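Local coordinates for SGNH hydrolase-type esterase domain-containing protein (Slackia heliotrinireducens DSM 20476, PDB 4S1P) that is of unknown function but, as a putative SGNH hydrolase of the GDSL-like lipase/acylhydrolase family, probably hydrolyses ester bonds, at residues 4-15 and 27-38; 144-152 and 172-183. All coordinates share one frame; numbering follows the deposited sequence.

Contact 1: residues 4-15 and 27-38; sequences MRILMLGNSLTT and LTAEVRVHARGG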
# COMPACT_ATOMS: atom_id res chain seq x y z
N MSE A 4 -15.47 -12.26 -3.65
CA MSE A 4 -14.08 -11.84 -3.72
C MSE A 4 -13.55 -11.62 -2.31
O MSE A 4 -14.23 -11.07 -1.48
CB MSE A 4 -13.95 -10.53 -4.49
CG MSE A 4 -12.48 -10.16 -4.71
SE MSE A 4 -12.37 -8.40 -5.61
CE MSE A 4 -13.02 -9.01 -7.32
N ARG A 5 -12.34 -12.10 -2.05
CA ARG A 5 -11.69 -11.95 -0.75
C ARG A 5 -10.34 -11.28 -0.96
O ARG A 5 -9.52 -11.74 -1.74
CB ARG A 5 -11.54 -13.29 -0.01
CG ARG A 5 -12.87 -14.04 0.13
CD ARG A 5 -12.75 -15.25 1.09
NE ARG A 5 -12.74 -14.79 2.49
CZ ARG A 5 -11.70 -14.85 3.33
NH1 ARG A 5 -11.83 -14.33 4.53
NH2 ARG A 5 -10.54 -15.40 2.99
N ILE A 6 -10.13 -10.24 -0.17
CA ILE A 6 -8.94 -9.37 -0.30
C ILE A 6 -8.26 -9.27 1.07
O ILE A 6 -8.91 -8.95 2.07
CB ILE A 6 -9.32 -7.94 -0.76
CG1 ILE A 6 -10.07 -8.00 -2.10
CG2 ILE A 6 -8.09 -7.06 -0.86
CD1 ILE A 6 -10.74 -6.69 -2.46
N LEU A 7 -6.96 -9.56 1.12
CA LEU A 7 -6.14 -9.36 2.32
C LEU A 7 -5.28 -8.14 2.11
O LEU A 7 -4.59 -8.06 1.10
CB LEU A 7 -5.24 -10.57 2.53
CG LEU A 7 -4.29 -10.52 3.71
CD1 LEU A 7 -5.00 -10.33 5.04
CD2 LEU A 7 -3.41 -11.78 3.70
N MSE A 8 -5.35 -7.18 3.02
CA MSE A 8 -4.58 -5.95 2.91
C MSE A 8 -3.56 -5.87 4.02
O MSE A 8 -3.87 -6.11 5.19
CB MSE A 8 -5.49 -4.73 3.04
CG MSE A 8 -6.64 -4.77 2.04
SE MSE A 8 -7.61 -3.04 2.07
CE MSE A 8 -6.41 -2.02 0.93
N LEU A 9 -2.32 -5.60 3.63
CA LEU A 9 -1.23 -5.46 4.56
C LEU A 9 -0.76 -4.00 4.50
O LEU A 9 -0.44 -3.50 3.42
CB LEU A 9 -0.07 -6.38 4.13
CG LEU A 9 -0.43 -7.80 3.69
CD1 LEU A 9 0.84 -8.56 3.26
CD2 LEU A 9 -1.20 -8.53 4.78
N GLY A 10 -0.72 -3.32 5.64
CA GLY A 10 -0.37 -1.89 5.61
C GLY A 10 -0.35 -1.22 6.95
O GLY A 10 -0.18 -1.87 7.99
N ASN A 11 -0.53 0.09 6.92
CA ASN A 11 -0.55 0.89 8.13
C ASN A 11 -1.64 1.94 8.01
O ASN A 11 -2.66 1.67 7.36
CB ASN A 11 0.84 1.38 8.47
CG ASN A 11 1.40 2.36 7.48
OD1 ASN A 11 0.70 3.01 6.70
ND2 ASN A 11 2.71 2.50 7.53
N SER A 12 -1.53 3.10 8.67
CA SER A 12 -2.64 4.04 8.61
C SER A 12 -2.94 4.56 7.20
O SER A 12 -4.05 5.01 6.95
CB SER A 12 -2.44 5.20 9.61
OG SER A 12 -1.55 6.12 9.08
N LEU A 13 -2.00 4.47 6.24
CA LEU A 13 -2.38 4.88 4.87
C LEU A 13 -3.43 3.95 4.27
O LEU A 13 -4.20 4.34 3.36
CB LEU A 13 -1.16 5.01 3.96
CG LEU A 13 -0.35 6.31 4.06
CD1 LEU A 13 0.30 6.50 5.41
CD2 LEU A 13 0.64 6.38 2.92
N THR A 14 -3.48 2.73 4.78
CA THR A 14 -4.53 1.79 4.41
C THR A 14 -5.78 1.97 5.26
O THR A 14 -6.88 1.99 4.72
CB THR A 14 -4.01 0.34 4.54
OG1 THR A 14 -3.06 0.10 3.51
CG2 THR A 14 -5.15 -0.69 4.37
N THR A 15 -5.64 2.10 6.58
CA THR A 15 -6.80 2.04 7.46
C THR A 15 -7.50 3.37 7.61
O THR A 15 -8.70 3.37 7.97
CB THR A 15 -6.43 1.52 8.85
OG1 THR A 15 -5.40 2.33 9.42
CG2 THR A 15 -5.97 0.08 8.79
N LEU A 27 -16.27 -3.19 -4.26
CA LEU A 27 -16.01 -4.44 -4.95
C LEU A 27 -16.97 -5.58 -4.53
O LEU A 27 -16.83 -6.71 -5.02
CB LEU A 27 -14.56 -4.86 -4.71
CG LEU A 27 -13.50 -4.03 -5.41
CD1 LEU A 27 -12.10 -4.46 -4.96
CD2 LEU A 27 -13.57 -4.11 -6.94
N THR A 28 -17.89 -5.30 -3.63
CA THR A 28 -18.69 -6.33 -2.95
C THR A 28 -17.81 -7.48 -2.48
O THR A 28 -18.04 -8.64 -2.75
CB THR A 28 -19.86 -6.84 -3.84
OG1 THR A 28 -20.50 -5.72 -4.45
CG2 THR A 28 -20.85 -7.64 -3.02
N ALA A 29 -16.74 -7.10 -1.79
CA ALA A 29 -15.72 -8.01 -1.34
C ALA A 29 -15.61 -8.12 0.16
O ALA A 29 -16.00 -7.21 0.91
CB ALA A 29 -14.36 -7.57 -1.90
N GLU A 30 -15.10 -9.29 0.62
CA GLU A 30 -14.69 -9.46 2.00
C GLU A 30 -13.25 -8.95 2.09
O GLU A 30 -12.38 -9.41 1.34
CB GLU A 30 -14.73 -10.92 2.43
CG GLU A 30 -14.30 -11.12 3.87
CD GLU A 30 -14.37 -12.56 4.34
OE1 GLU A 30 -14.83 -13.43 3.57
OE2 GLU A 30 -13.95 -12.82 5.49
N VAL A 31 -13.01 -7.99 2.97
CA VAL A 31 -11.68 -7.37 3.14
C VAL A 31 -11.18 -7.61 4.55
O VAL A 31 -11.85 -7.29 5.53
CB VAL A 31 -11.73 -5.87 2.81
CG1 VAL A 31 -10.37 -5.21 3.06
CG2 VAL A 31 -12.14 -5.68 1.37
N ARG A 32 -10.01 -8.24 4.64
CA ARG A 32 -9.31 -8.48 5.88
C ARG A 32 -8.08 -7.59 5.90
O ARG A 32 -7.37 -7.50 4.88
CB ARG A 32 -8.85 -9.94 5.94
CG ARG A 32 -8.10 -10.34 7.20
CD ARG A 32 -8.97 -10.45 8.45
NE ARG A 32 -10.07 -11.38 8.21
CZ ARG A 32 -9.94 -12.71 8.05
NH1 ARG A 32 -8.78 -13.31 8.29
NH2 ARG A 32 -10.98 -13.43 7.69
N VAL A 33 -7.83 -6.92 7.02
CA VAL A 33 -6.70 -5.97 7.13
C VAL A 33 -5.75 -6.37 8.24
O VAL A 33 -6.19 -6.65 9.37
CB VAL A 33 -7.24 -4.56 7.44
CG1 VAL A 33 -6.10 -3.56 7.54
CG2 VAL A 33 -8.23 -4.15 6.36
N HIS A 34 -4.46 -6.49 7.91
CA HIS A 34 -3.39 -6.68 8.86
C HIS A 34 -2.58 -5.40 8.84
O HIS A 34 -1.75 -5.20 7.93
CB HIS A 34 -2.53 -7.87 8.44
CG HIS A 34 -3.23 -9.18 8.50
ND1 HIS A 34 -2.68 -10.34 7.99
CD2 HIS A 34 -4.46 -9.52 8.95
CE1 HIS A 34 -3.54 -11.34 8.16
NE2 HIS A 34 -4.64 -10.86 8.71
N ALA A 35 -2.85 -4.52 9.81
CA ALA A 35 -2.23 -3.21 9.82
C ALA A 35 -1.95 -2.80 11.24
O ALA A 35 -2.56 -3.30 12.20
CB ALA A 35 -3.13 -2.20 9.16
N ARG A 36 -1.00 -1.90 11.38
CA ARG A 36 -0.75 -1.22 12.64
C ARG A 36 -0.12 0.10 12.29
O ARG A 36 0.64 0.20 11.33
CB ARG A 36 0.21 -1.98 13.52
CG ARG A 36 0.25 -1.42 14.94
CD ARG A 36 1.40 -2.00 15.75
NE ARG A 36 2.72 -1.60 15.25
CZ ARG A 36 3.48 -2.33 14.44
NH1 ARG A 36 3.06 -3.51 14.09
NH2 ARG A 36 4.66 -1.87 14.03
N GLY A 37 -0.37 1.11 13.10
CA GLY A 37 0.32 2.39 12.89
C GLY A 37 1.82 2.18 12.94
O GLY A 37 2.34 1.53 13.84
N GLY A 38 2.49 2.71 11.93
CA GLY A 38 3.95 2.67 11.83
C GLY A 38 4.50 1.39 11.25
O GLY A 38 5.71 1.27 11.10
O HOH W 1 -17.48 -10.44 -4.77
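Ile6 N donates to Glu30 O at 2.8 Å and Ile6 O takes Arg32 N, the repeating pattern of two parallel strands joined through helix 19-27 in a beta-alpha-beta crossover of the SGNH hydrolase fold. The same pairing runs on from Met8 to Gly10 and fades at a weak bond from Arg36 N to Gly10 O. On the face that carries Arg5, Leu7 and Leu9, the Arg5 guanidinium lies alongside the Glu30 side chain and grips it side-on: NE reaches OE1 at 2.7 Å and NH1 reaches OE2 at 2.8 Å. The carboxylate stands 74° from the guanidinium plane, so both oxygens are met from above their own plane; Glu30 also has a second conformer, and this grip belongs to the one described. Next along, Leu7 lays CD1 over the His34 ring, 3.7 Å from its centroid, a CH-pi contact 13° off the normal. The reverse face is apolar. Ile6 CD1 meets Leu27 CD1 at 3.6 Å, the two side chains crossing at about a right angle, and the selenium of Met8, a selenomethionine, rests 3.6 Å from Val31 CG1.

Further out, Arg5 NH1 and Arg32 NH2 come within 3.4 Å; Glu62, salt-bridged to both, probably offsets the like charges. Thr55 OG1, on helix 50-61, is hydrogen-bonded to His34 ND1. At the strand end, Asn11 CG sits between the backbone N and carbonyl carbon (chi1 67°). From there ND2 bonds the unknown ligand and Ala39 O, and OD1, also held by Gln70, caps the short helix by accepting Leu13 N at 3.1 Å.

Contact 2: residues 144-152 and 172-183; sequences LLADVAAPF and GSRLAALVLAET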
# COMPACT_ATOMS: atom_id res chain seq x y z
N LEU A 144 0.15 -6.44 -9.57
CA LEU A 144 -0.56 -5.37 -10.19
C LEU A 144 -0.27 -4.09 -9.41
O LEU A 144 -0.18 -4.11 -8.21
CB LEU A 144 -2.07 -5.63 -10.11
CG LEU A 144 -2.55 -6.91 -10.73
CD1 LEU A 144 -4.06 -7.02 -10.54
CD2 LEU A 144 -2.15 -6.92 -12.21
N LEU A 145 -0.10 -2.98 -10.09
CA LEU A 145 0.17 -1.70 -9.42
C LEU A 145 -1.08 -0.85 -9.39
O LEU A 145 -1.60 -0.48 -10.45
CB LEU A 145 1.28 -0.92 -10.12
CG LEU A 145 1.59 0.44 -9.51
CD1 LEU A 145 2.04 0.34 -8.06
CD2 LEU A 145 2.66 1.16 -10.32
N ALA A 146 -1.52 -0.52 -8.18
CA ALA A 146 -2.55 0.50 -7.98
C ALA A 146 -1.80 1.81 -7.75
O ALA A 146 -1.30 2.03 -6.64
CB ALA A 146 -3.43 0.11 -6.81
N ASP A 147 -1.67 2.63 -8.81
CA ASP A 147 -0.83 3.81 -8.78
C ASP A 147 -1.64 4.97 -8.27
O ASP A 147 -2.26 5.69 -9.03
CB ASP A 147 -0.29 4.05 -10.18
CG ASP A 147 0.69 5.21 -10.28
OD1 ASP A 147 0.83 5.96 -9.30
OD2 ASP A 147 1.32 5.39 -11.35
N VAL A 148 -1.62 5.17 -6.95
CA VAL A 148 -2.39 6.27 -6.39
C VAL A 148 -1.63 7.60 -6.54
O VAL A 148 -2.24 8.67 -6.53
CB VAL A 148 -2.84 5.97 -4.94
CG1 VAL A 148 -3.78 7.06 -4.43
CG2 VAL A 148 -3.53 4.60 -4.87
N ALA A 149 -0.31 7.56 -6.68
CA ALA A 149 0.44 8.79 -6.86
C ALA A 149 -0.01 9.55 -8.09
O ALA A 149 -0.02 10.78 -8.08
CB ALA A 149 1.92 8.51 -6.95
N ALA A 150 -0.30 8.85 -9.17
CA ALA A 150 -0.67 9.54 -10.42
C ALA A 150 -1.88 10.48 -10.24
O ALA A 150 -1.75 11.68 -10.52
CB ALA A 150 -0.87 8.54 -11.56
N PRO A 151 -3.01 9.97 -9.72
CA PRO A 151 -4.12 10.90 -9.54
C PRO A 151 -3.91 11.90 -8.42
O PRO A 151 -4.50 12.98 -8.44
CB PRO A 151 -5.32 9.99 -9.30
CG PRO A 151 -4.74 8.66 -8.83
CD PRO A 151 -3.44 8.55 -9.60
N PHE A 152 -3.06 11.59 -7.44
CA PHE A 152 -2.66 12.62 -6.48
C PHE A 152 -1.99 13.79 -7.19
O PHE A 152 -2.28 14.93 -6.87
CB PHE A 152 -1.70 12.08 -5.38
CG PHE A 152 -2.39 11.78 -4.08
CD1 PHE A 152 -3.41 10.85 -4.01
CD2 PHE A 152 -2.02 12.46 -2.92
CE1 PHE A 152 -4.03 10.58 -2.81
CE2 PHE A 152 -2.64 12.17 -1.71
CZ PHE A 152 -3.63 11.24 -1.66
N GLY A 172 -8.68 11.89 -0.26
CA GLY A 172 -7.52 11.09 -0.68
C GLY A 172 -7.72 9.60 -0.46
O GLY A 172 -7.35 8.80 -1.32
N SER A 173 -8.34 9.23 0.66
CA SER A 173 -8.64 7.82 0.89
C SER A 173 -9.66 7.26 -0.09
O SER A 173 -9.56 6.12 -0.53
CB SER A 173 -9.10 7.59 2.30
OG SER A 173 -8.05 7.88 3.22
N ARG A 174 -10.66 8.07 -0.42
CA ARG A 174 -11.64 7.66 -1.40
C ARG A 174 -10.99 7.42 -2.76
O ARG A 174 -11.26 6.43 -3.44
CB ARG A 174 -12.77 8.67 -1.48
CG ARG A 174 -13.84 8.28 -2.49
CD ARG A 174 -15.00 9.24 -2.44
NE ARG A 174 -15.98 8.89 -3.45
CZ ARG A 174 -15.95 9.28 -4.72
NH1 ARG A 174 -14.98 10.08 -5.19
NH2 ARG A 174 -16.91 8.87 -5.54
N LEU A 175 -10.05 8.29 -3.12
CA LEU A 175 -9.33 8.15 -4.32
C LEU A 175 -8.50 6.85 -4.31
O LEU A 175 -8.50 6.08 -5.27
CB LEU A 175 -8.42 9.34 -4.51
CG LEU A 175 -7.56 9.30 -5.75
CD1 LEU A 175 -8.39 9.16 -7.03
CD2 LEU A 175 -6.70 10.54 -5.79
N ALA A 176 -7.82 6.59 -3.21
CA ALA A 176 -7.08 5.32 -3.12
C ALA A 176 -7.98 4.11 -3.28
O ALA A 176 -7.64 3.18 -3.97
CB ALA A 176 -6.37 5.26 -1.80
N ALA A 177 -9.14 4.13 -2.63
CA ALA A 177 -10.10 3.03 -2.77
C ALA A 177 -10.54 2.86 -4.21
O ALA A 177 -10.65 1.74 -4.69
CB ALA A 177 -11.31 3.25 -1.88
N LEU A 178 -10.81 3.96 -4.90
CA LEU A 178 -11.25 3.89 -6.30
C LEU A 178 -10.16 3.33 -7.21
O LEU A 178 -10.41 2.50 -8.09
CB LEU A 178 -11.72 5.25 -6.81
CG LEU A 178 -13.02 5.78 -6.21
CD1 LEU A 178 -13.12 7.25 -6.56
CD2 LEU A 178 -14.23 4.98 -6.67
N VAL A 179 -8.91 3.74 -6.96
CA VAL A 179 -7.81 3.23 -7.73
C VAL A 179 -7.60 1.71 -7.49
O VAL A 179 -7.39 0.92 -8.40
CB VAL A 179 -6.52 4.03 -7.42
CG1 VAL A 179 -5.32 3.42 -8.10
CG2 VAL A 179 -6.65 5.50 -7.86
N LEU A 180 -7.62 1.33 -6.22
CA LEU A 180 -7.49 -0.07 -5.86
C LEU A 180 -8.63 -0.90 -6.46
O LEU A 180 -8.39 -1.98 -7.00
CB LEU A 180 -7.41 -0.26 -4.34
CG LEU A 180 -6.09 0.13 -3.71
CD1 LEU A 180 -6.27 0.49 -2.23
CD2 LEU A 180 -5.05 -0.96 -3.88
N ALA A 181 -9.85 -0.38 -6.39
CA ALA A 181 -11.00 -1.08 -6.96
C ALA A 181 -10.86 -1.27 -8.48
O ALA A 181 -11.19 -2.32 -9.02
CB ALA A 181 -12.28 -0.33 -6.62
N GLU A 182 -10.37 -0.25 -9.17
CA GLU A 182 -10.13 -0.34 -10.60
C GLU A 182 -9.09 -1.40 -10.93
O GLU A 182 -9.25 -2.19 -11.88
CB GLU A 182 -9.72 1.02 -11.21
CG GLU A 182 -9.43 0.92 -12.71
CD GLU A 182 -9.83 2.17 -13.47
OE1 GLU A 182 -10.23 2.03 -14.65
OE2 GLU A 182 -9.77 3.28 -12.90
N THR A 183 -8.05 -1.43 -10.12
CA THR A 183 -6.97 -2.38 -10.30
C THR A 183 -7.46 -3.85 -10.14
O THR A 183 -7.07 -4.74 -10.92
CB THR A 183 -5.81 -2.05 -9.33
OG1 THR A 183 -5.35 -0.71 -9.55
CG2 THR A 183 -4.64 -2.98 -9.50
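Val179 and Val148 press together where helix 170-184 packs on the edge strand 144-147 of the parallel sheet, the axis of its segment 172-183 running nearly antiparallel to the strand at 154°. Val179 fills the middle of the contact. Its CB lies 4.0 Å from Val148 CG2. From there the two methyls part: CG1, anti to the backbone N (chi1 174°), reaches the strand end and comes within 3.8 Å of Asp147 N, also touching Val148 CG2, whereas CG2 swings to the helix beyond and meets Pro151 CG, likewise at 3.8 Å.

Val148 uses its two branches on different helix residues, with CG2 against Val179 and CG1 against the CA and CB of Ala176. An alanine here would remove both methyls and is likely to open a gap between the end of the strand and the helix at Ala176 and Val179, leaving Val179 CG1 with less to rest on. Toward the C-terminal end of the helix, Ala146 CB fits between Leu180 CD2, at 3.5 Å, and Thr183 OG1, while Thr183 CG2 lies 3.7 Å from Leu144 CB. Toward the other end, Leu175 crosses Pro151 and Phe152 obliquely, its CD2 lying 3.8 Å from Phe152 CD1. Gly172 lets the ring tip close in: Phe152 CZ is 4.0 Å from Gly172 CA, and a CB there would be tight. Asp147 OD1 accepts Ala150 N, a capping bond in the turn that leads into helix 149-154.

Phe152 stacks on Trp107 and meets Tyr161 edge-to-face. Strand 144-147 pairs with strand 100-105, and helix 170-184 turns another flank, with Ala177 and Leu178, against helix 19-27.

Overall arrangement
Contacts 1 and 2 lie at different strands of one parallel sheet, 29-35 and 144-147 being its two outermost, with centres about 14 Å apart. They follow one another along the chain, yet helix 170-184 brings them together: Met8 CE lies 4.0 Å from Leu180 CD1, and Leu27 CD2 is 3.6 Å from Ala181 O. Contact 1 reaches the probable active site. Ser12, His167 and Asp164 lie in an arrangement consistent with the Ser-His-Asp triad of an SGNH hydrolase, and the side chain of Asn11 comes within about 3 Å of the unknown ligand. Contact 2 stands farther off, the Phe152 side chain about 12 Å from that ligand, though its helix starts shortly after His167.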